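Local coordinates for hydratase ChsH2 (Mycobacterium tuberculosis KZN 4207, PDB 4WNB), which hydrates the double bond of a steroid-CoA enoyl thioester, 3-oxo-4,17-pregnadiene-20-carboxyl-CoA, during degradation of the cholesterol side chain, at residues A125-V130 and W142-H147; E108-R113 and V157-W162. All coordinates share one frame; numbering follows the deposited sequence.

After helix 4-16 the chain adds the short edge strand 23-24 of the antiparallel sheet, passes through several helices, and then enters strand 101-111; the end of that strand and the two loop residues after it supply 108-113. It next forms strands 121-136 and 141-152, which pair directly as a hairpin; contact 1 (125-130 with 142-147) closes that short loop. Strand 155-167 then returns between 141-152 and 101-111, and contact 2 (108-113 with 157-162) closes a longer loop in which contact 1 is nested. Gln146 and Trp162 join the contacts through the backbone, because strands 141-152 and 155-167 are neighbours. One cadmium ion also bridges them, held by His147 from contact 1 and Glu159 from contact 2.

Contact 1 (A125-V130 and W142-H147); sequences AELGDV and WFINQH. With CD (cadmium ion), chain C.
Glu126 and His147 form an antiparallel hydrogen-bonded pair, joined by Glu126 N to His147 O (2.8 Å) and His147 N to Glu126 O (2.8 Å), on strands running at 147° to each other. The register slips by one residue between the Leu127-Gln146 and Val130-Ile144 pairs, which makes a beta bulge. Gly128 N still reaches Asn145 O at 2.7 Å, but from above the carbonyl plane. Past it, Asp129 O takes two donors from one residue, Asn145 N at 3.0 Å and Asn145 ND2 at 2.8 Å. An asparagine suits this place because its amide supplies a second N-H to the bulged strand; with CG beside its own backbone N (chi1 -58°), the amide lies on the side of the backbone N-H, and ND2 comes from above the Asp129 carbonyl plane. Its OD1 turns to Arg163 of the next strand. On one face of the sheet, Leu127 and Val130 pack against both helix 87-96 and helix 4-16, while Ile144 and Gln146 touch helix 87-96. The Val130 and Ile144 side chains lie side by side, pointing the same way, and those of Val130 and Trp142 cross at about a right angle, with Val130 CG1 3.8 Å from Trp142 CE3. Leu127 CD1 meets Ile144 CG2 at 4.1 Å. His147 projects from the other face, its imidazole offering NE2 to the cadmium ion at 2.6 Å, with water 1 and Glu159 among the other ligands. Phe143 touches the bound steroid-CoA. A curved antiparallel sheet wrapped round a long helix is characteristic of the hotdog fold, of which this bulged hairpin is part.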
loop_
_atom_site.group_PDB
_atom_site.type_symbol
_atom_site.label_atom_id
_atom_site.label_comp_id
_atom_site.label_asym_id
_atom_site.label_seq_id
_atom_site.Cartn_x
_atom_site.Cartn_y
_atom_site.Cartn_z
ATOM N N ALA A 125 -21.953 9.124 -9.486
ATOM C CA ALA A 125 -22.277 7.932 -10.283
ATOM C C ALA A 125 -23.736 7.915 -10.735
ATOM O O ALA A 125 -24.625 8.307 -9.987
ATOM C CB ALA A 125 -21.965 6.662 -9.482
ATOM N N GLU A 126 -23.976 7.456 -11.961
ATOM C CA GLU A 126 -25.330 7.361 -12.510
ATOM C C GLU A 126 -25.504 6.046 -13.246
ATOM O O GLU A 126 -24.560 5.523 -13.810
ATOM C CB GLU A 126 -25.617 8.533 -13.460
ATOM C CG GLU A 126 -27.059 8.887 -13.583
ATOM C CD GLU A 126 -27.262 10.170 -14.372
ATOM O OE1 GLU A 126 -28.416 10.463 -14.748
ATOM O OE2 GLU A 126 -26.260 10.880 -14.612
ATOM N N LEU A 127 -26.714 5.501 -13.230
ATOM C CA LEU A 127 -26.997 4.281 -13.976
ATOM C C LEU A 127 -27.181 4.592 -15.470
ATOM O O LEU A 127 -27.883 5.539 -15.823
ATOM C CB LEU A 127 -28.247 3.610 -13.415
ATOM C CG LEU A 127 -28.412 2.113 -13.597
ATOM C CD1 LEU A 127 -27.369 1.372 -12.780
ATOM C CD2 LEU A 127 -29.822 1.715 -13.183
ATOM N N GLY A 128 -26.548 3.807 -16.340
ATOM C CA GLY A 128 -26.702 3.988 -17.779
ATOM C C GLY A 128 -27.624 2.925 -18.337
ATOM O O GLY A 128 -28.549 2.491 -17.651
ATOM N N ASP A 129 -27.371 2.482 -19.566
ATOM C CA ASP A 129 -28.181 1.426 -20.172
ATOM C C ASP A 129 -28.124 0.100 -19.410
ATOM O O ASP A 129 -27.057 -0.367 -18.993
ATOM C CB ASP A 129 -27.758 1.190 -21.622
ATOM C CG ASP A 129 -28.170 2.320 -22.541
ATOM O OD1 ASP A 129 -29.079 3.090 -22.167
ATOM O OD2 ASP A 129 -27.582 2.436 -23.637
ATOM N N VAL A 130 -29.292 -0.508 -19.232
ATOM C CA VAL A 130 -29.355 -1.848 -18.682
ATOM C C VAL A 130 -30.012 -2.756 -19.720
ATOM O O VAL A 130 -31.159 -2.537 -20.131
ATOM C CB VAL A 130 -30.114 -1.882 -17.351
ATOM C CG1 VAL A 130 -30.253 -3.315 -16.849
ATOM C CG2 VAL A 130 -29.403 -1.006 -16.320
ATOM N N TRP A 142 -27.707 -9.961 -17.525
ATOM C CA TRP A 142 -28.028 -8.596 -17.915
ATOM C C TRP A 142 -26.759 -7.752 -17.889
ATOM O O TRP A 142 -26.013 -7.789 -16.909
ATOM C CB TRP A 142 -29.066 -7.987 -16.974
ATOM C CG TRP A 142 -30.454 -8.598 -17.077
ATOM C CD1 TRP A 142 -30.811 -9.882 -16.806
ATOM C CD2 TRP A 142 -31.657 -7.914 -17.442
ATOM N NE1 TRP A 142 -32.170 -10.051 -16.999
ATOM C CE2 TRP A 142 -32.710 -8.852 -17.386
ATOM C CE3 TRP A 142 -31.944 -6.600 -17.816
ATOM C CZ2 TRP A 142 -34.026 -8.516 -17.694
ATOM C CZ3 TRP A 142 -33.245 -6.264 -18.114
ATOM C CH2 TRP A 142 -34.273 -7.216 -18.055
ATOM N N PHE A 143 -26.522 -6.992 -18.954
ATOM C CA PHE A 143 -25.400 -6.058 -18.979
ATOM C C PHE A 143 -25.802 -4.699 -18.415
ATOM O O PHE A 143 -26.755 -4.074 -18.864
ATOM C CB PHE A 143 -24.862 -5.919 -20.400
ATOM C CG PHE A 143 -24.210 -7.172 -20.913
ATOM C CD1 PHE A 143 -24.946 -8.119 -21.607
ATOM C CD2 PHE A 143 -22.863 -7.414 -20.680
ATOM C CE1 PHE A 143 -24.348 -9.277 -22.067
ATOM C CE2 PHE A 143 -22.260 -8.564 -21.138
ATOM C CZ PHE A 143 -23.001 -9.499 -21.831
ATOM N N ILE A 144 -25.056 -4.255 -17.414
ATOM C CA ILE A 144 -25.350 -3.022 -16.711
ATOM C C ILE A 144 -24.235 -2.010 -16.877
ATOM O O ILE A 144 -23.087 -2.292 -16.529
ATOM C CB ILE A 144 -25.545 -3.284 -15.215
ATOM C CG1 ILE A 144 -26.746 -4.218 -15.001
ATOM C CG2 ILE A 144 -25.681 -1.973 -14.460
ATOM C CD1 ILE A 144 -26.652 -4.983 -13.695
ATOM N N ASN A 145 -24.580 -0.838 -17.396
ATOM C CA ASN A 145 -23.615 0.246 -17.536
ATOM C C ASN A 145 -23.753 1.274 -16.433
ATOM O O ASN A 145 -24.858 1.657 -16.057
ATOM C CB ASN A 145 -23.772 0.950 -18.891
ATOM C CG ASN A 145 -23.617 -0.002 -20.058
ATOM O OD1 ASN A 145 -22.505 -0.366 -20.433
ATOM N ND2 ASN A 145 -24.734 -0.408 -20.640
ATOM N N GLN A 146 -22.618 1.728 -15.930
ATOM C CA GLN A 146 -22.607 2.797 -14.948
ATOM C C GLN A 146 -21.742 3.923 -15.461
ATOM O O GLN A 146 -20.697 3.706 -16.070
ATOM C CB GLN A 146 -22.104 2.292 -13.597
ATOM C CG GLN A 146 -22.167 3.325 -12.490
ATOM C CD GLN A 146 -22.003 2.705 -11.122
ATOM O OE1 GLN A 146 -20.923 2.757 -10.530
ATOM N NE2 GLN A 146 -23.075 2.097 -10.611
ATOM N N HIS A 147 -22.185 5.138 -15.207
ATOM C CA HIS A 147 -21.490 6.285 -15.719
ATOM C C HIS A 147 -20.993 7.142 -14.564
ATOM O O HIS A 147 -21.787 7.627 -13.748
ATOM C CB HIS A 147 -22.427 7.056 -16.641
ATOM C CG HIS A 147 -21.872 8.349 -17.116
ATOM N ND1 HIS A 147 -22.204 9.550 -16.531
ATOM C CD2 HIS A 147 -21.020 8.639 -18.124
ATOM C CE1 HIS A 147 -21.575 10.526 -17.155
ATOM N NE2 HIS A 147 -20.846 9.999 -18.118
HETATM CD CD CD C . -20.166 10.320 -20.584
HETATM O O HOH W 1 -20.753 7.887 -21.742
#

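Contact 2 (E108-R113 and V157-W162); sequences EQTYHR and VAEMNW. With CA (calcium ion), chain D; CD (cadmium ion), chain C.
The rings of Tyr111 and His112 meet Ala158 and Val157 obliquely, and Gln109 O lies over one face of the Tyr111 ring, toward its rim. This is an antiparallel strand pair of the hotdog sheet; residues 108-110 also pair with a strand of a neighbouring subunit, so the sheet continues across the interface. At the tyrosine's edge the hydroxyl donates to Gln109 OE1 (2.6 Å), on a lone pair in the carbonyl plane. That bond helps fix the Gln109 amide, whose NE2 makes a weak bond to Met160 SD. The small Ala158 methyl faces the same side as Tyr111, 4.4 Å from its CD1, while Val157 and Ala158 both face Trp150 in a classic beta bulge. Beyond the strand, Arg113 passes its guanidinium obliquely by Val157 CG1 and makes salt bridges with Glu119 and Glu155. Thr110 and Glu159 share the other face, CB to CG 3.7 Å, and water 2 joins Thr110 OG1, Glu108 O and Glu159 OE2. His112 NE2 binds the calcium ion at 2.2 Å, with Asp156 as a further ligand. With chi1 65° placing CG between backbone N and carbonyl carbon, Glu159 grips the cadmium ion through OE1 and OE2, each at 2.6 Å.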
loop_
_atom_site.group_PDB
_atom_site.type_symbol
_atom_site.label_atom_id
_atom_site.label_comp_id
_atom_site.label_asym_id
_atom_site.label_seq_id
_atom_site.Cartn_x
_atom_site.Cartn_y
_atom_site.Cartn_z
ATOM N N GLU A 108 -14.170 2.103 -19.748
ATOM C CA GLU A 108 -13.700 3.163 -20.617
ATOM C C GLU A 108 -13.558 4.486 -19.869
ATOM O O GLU A 108 -14.541 5.035 -19.393
ATOM C CB GLU A 108 -14.661 3.322 -21.800
ATOM C CG GLU A 108 -14.327 4.488 -22.702
ATOM C CD GLU A 108 -15.246 4.574 -23.905
ATOM O OE1 GLU A 108 -16.200 3.762 -23.996
ATOM O OE2 GLU A 108 -15.007 5.457 -24.758
ATOM N N GLN A 109 -12.343 5.023 -19.792
ATOM C CA GLN A 109 -12.133 6.286 -19.084
ATOM C C GLN A 109 -11.769 7.415 -20.032
ATOM O O GLN A 109 -10.987 7.213 -20.943
ATOM C CB GLN A 109 -11.029 6.153 -18.030
ATOM C CG GLN A 109 -11.329 5.098 -16.999
ATOM C CD GLN A 109 -10.385 5.123 -15.819
ATOM O OE1 GLN A 109 -9.226 5.554 -15.919
ATOM N NE2 GLN A 109 -10.884 4.670 -14.675
ATOM N N THR A 110 -12.337 8.593 -19.793
ATOM C CA THR A 110 -12.034 9.784 -20.576
ATOM C C THR A 110 -11.448 10.853 -19.678
ATOM O O THR A 110 -11.994 11.148 -18.608
ATOM C CB THR A 110 -13.302 10.316 -21.287
ATOM O OG1 THR A 110 -13.729 9.330 -22.219
ATOM C CG2 THR A 110 -13.012 11.599 -22.028
ATOM N N TYR A 111 -10.315 11.407 -20.103
ATOM C CA TYR A 111 -9.595 12.418 -19.334
ATOM C C TYR A 111 -9.644 13.761 -20.047
ATOM O O TYR A 111 -9.009 13.937 -21.091
ATOM C CB TYR A 111 -8.136 11.994 -19.121
ATOM C CG TYR A 111 -8.000 10.534 -18.764
ATOM C CD1 TYR A 111 -8.445 10.053 -17.536
ATOM C CD2 TYR A 111 -7.441 9.632 -19.656
ATOM C CE1 TYR A 111 -8.328 8.718 -17.204
ATOM C CE2 TYR A 111 -7.318 8.292 -19.330
ATOM C CZ TYR A 111 -7.768 7.842 -18.104
ATOM O OH TYR A 111 -7.640 6.510 -17.781
ATOM N N HIS A 112 -10.384 14.705 -19.478
ATOM C CA HIS A 112 -10.561 16.006 -20.106
ATOM C C HIS A 112 -9.285 16.838 -19.980
ATOM O O HIS A 112 -8.918 17.562 -20.901
ATOM C CB HIS A 112 -11.741 16.733 -19.484
ATOM C CG HIS A 112 -13.073 16.143 -19.852
ATOM N ND1 HIS A 112 -13.428 15.865 -21.156
ATOM C CD2 HIS A 112 -14.138 15.792 -19.092
ATOM C CE1 HIS A 112 -14.652 15.369 -21.183
ATOM N NE2 HIS A 112 -15.102 15.308 -19.943
ATOM N N ARG A 113 -8.618 16.719 -18.837
ATOM C CA ARG A 113 -7.313 17.349 -18.635
ATOM C C ARG A 113 -6.525 16.597 -17.571
ATOM O O ARG A 113 -7.089 15.775 -16.841
ATOM C CB ARG A 113 -7.457 18.804 -18.203
ATOM C CG ARG A 113 -8.086 19.000 -16.821
ATOM C CD ARG A 113 -7.834 20.427 -16.323
ATOM N NE ARG A 113 -8.537 20.780 -15.085
ATOM C CZ ARG A 113 -7.995 20.712 -13.874
ATOM N NH1 ARG A 113 -6.755 20.263 -13.728
ATOM N NH2 ARG A 113 -8.698 21.064 -12.803
ATOM N N VAL A 157 -13.674 16.929 -15.020
ATOM C CA VAL A 157 -12.287 16.660 -15.417
ATOM C C VAL A 157 -12.042 15.245 -15.974
ATOM O O VAL A 157 -11.027 15.006 -16.626
ATOM C CB VAL A 157 -11.291 16.889 -14.237
ATOM C CG1 VAL A 157 -11.306 18.344 -13.780
ATOM C CG2 VAL A 157 -11.592 15.969 -13.068
ATOM N N ALA A 158 -12.961 14.317 -15.723
ATOM C CA ALA A 158 -12.821 12.960 -16.231
ATOM C C ALA A 158 -14.106 12.169 -16.067
ATOM O O ALA A 158 -14.972 12.528 -15.267
ATOM C CB ALA A 158 -11.665 12.230 -15.512
ATOM N N GLU A 159 -14.210 11.070 -16.800
ATOM C CA GLU A 159 -15.365 10.202 -16.644
ATOM C C GLU A 159 -15.024 8.768 -16.958
ATOM O O GLU A 159 -13.989 8.466 -17.557
ATOM C CB GLU A 159 -16.505 10.665 -17.531
ATOM C CG GLU A 159 -16.193 10.557 -18.990
ATOM C CD GLU A 159 -17.442 10.494 -19.792
ATOM O OE1 GLU A 159 -18.023 11.586 -20.009
ATOM O OE2 GLU A 159 -17.812 9.351 -20.168
ATOM N N MET A 160 -15.899 7.878 -16.519
ATOM C CA MET A 160 -15.710 6.465 -16.741
ATOM C C MET A 160 -17.058 5.881 -17.070
ATOM O O MET A 160 -18.053 6.171 -16.403
ATOM C CB MET A 160 -15.109 5.780 -15.528
ATOM C CG MET A 160 -15.147 4.262 -15.613
ATOM S SD MET A 160 -14.156 3.471 -14.342
ATOM C CE MET A 160 -15.002 4.017 -12.859
ATOM N N ASN A 161 -17.112 5.126 -18.149
ATOM C CA ASN A 161 -18.291 4.329 -18.389
ATOM C C ASN A 161 -17.877 2.900 -18.222
ATOM O O ASN A 161 -16.983 2.411 -18.919
ATOM C CB ASN A 161 -18.887 4.580 -19.769
ATOM C CG ASN A 161 -20.334 4.168 -19.833
ATOM O OD1 ASN A 161 -20.660 2.976 -19.820
ATOM N ND2 ASN A 161 -21.220 5.153 -19.865
ATOM N N TRP A 162 -18.461 2.219 -17.253
ATOM C CA TRP A 162 -18.083 0.839 -17.127
ATOM C C TRP A 162 -19.294 -0.075 -17.076
ATOM O O TRP A 162 -20.441 0.341 -16.849
ATOM C CB TRP A 162 -17.167 0.635 -15.930
ATOM C CG TRP A 162 -17.800 0.726 -14.608
ATOM C CD1 TRP A 162 -18.455 1.795 -14.077
ATOM C CD2 TRP A 162 -17.809 -0.294 -13.611
ATOM N NE1 TRP A 162 -18.888 1.495 -12.800
ATOM C CE2 TRP A 162 -18.503 0.216 -12.494
ATOM C CE3 TRP A 162 -17.296 -1.590 -13.551
ATOM C CZ2 TRP A 162 -18.700 -0.531 -11.335
ATOM C CZ3 TRP A 162 -17.484 -2.325 -12.400
ATOM C CH2 TRP A 162 -18.187 -1.799 -11.311
HETATM CA CA CA D . -17.228 14.926 -19.582
HETATM CD CD CD C . -20.166 10.320 -20.584
HETATM O O HOH W 2 -15.580 7.388 -21.108
HETATM O O HOH W 3 -8.315 13.718 -15.646
HETATM O O HOH W 1 -20.753 7.887 -21.742
#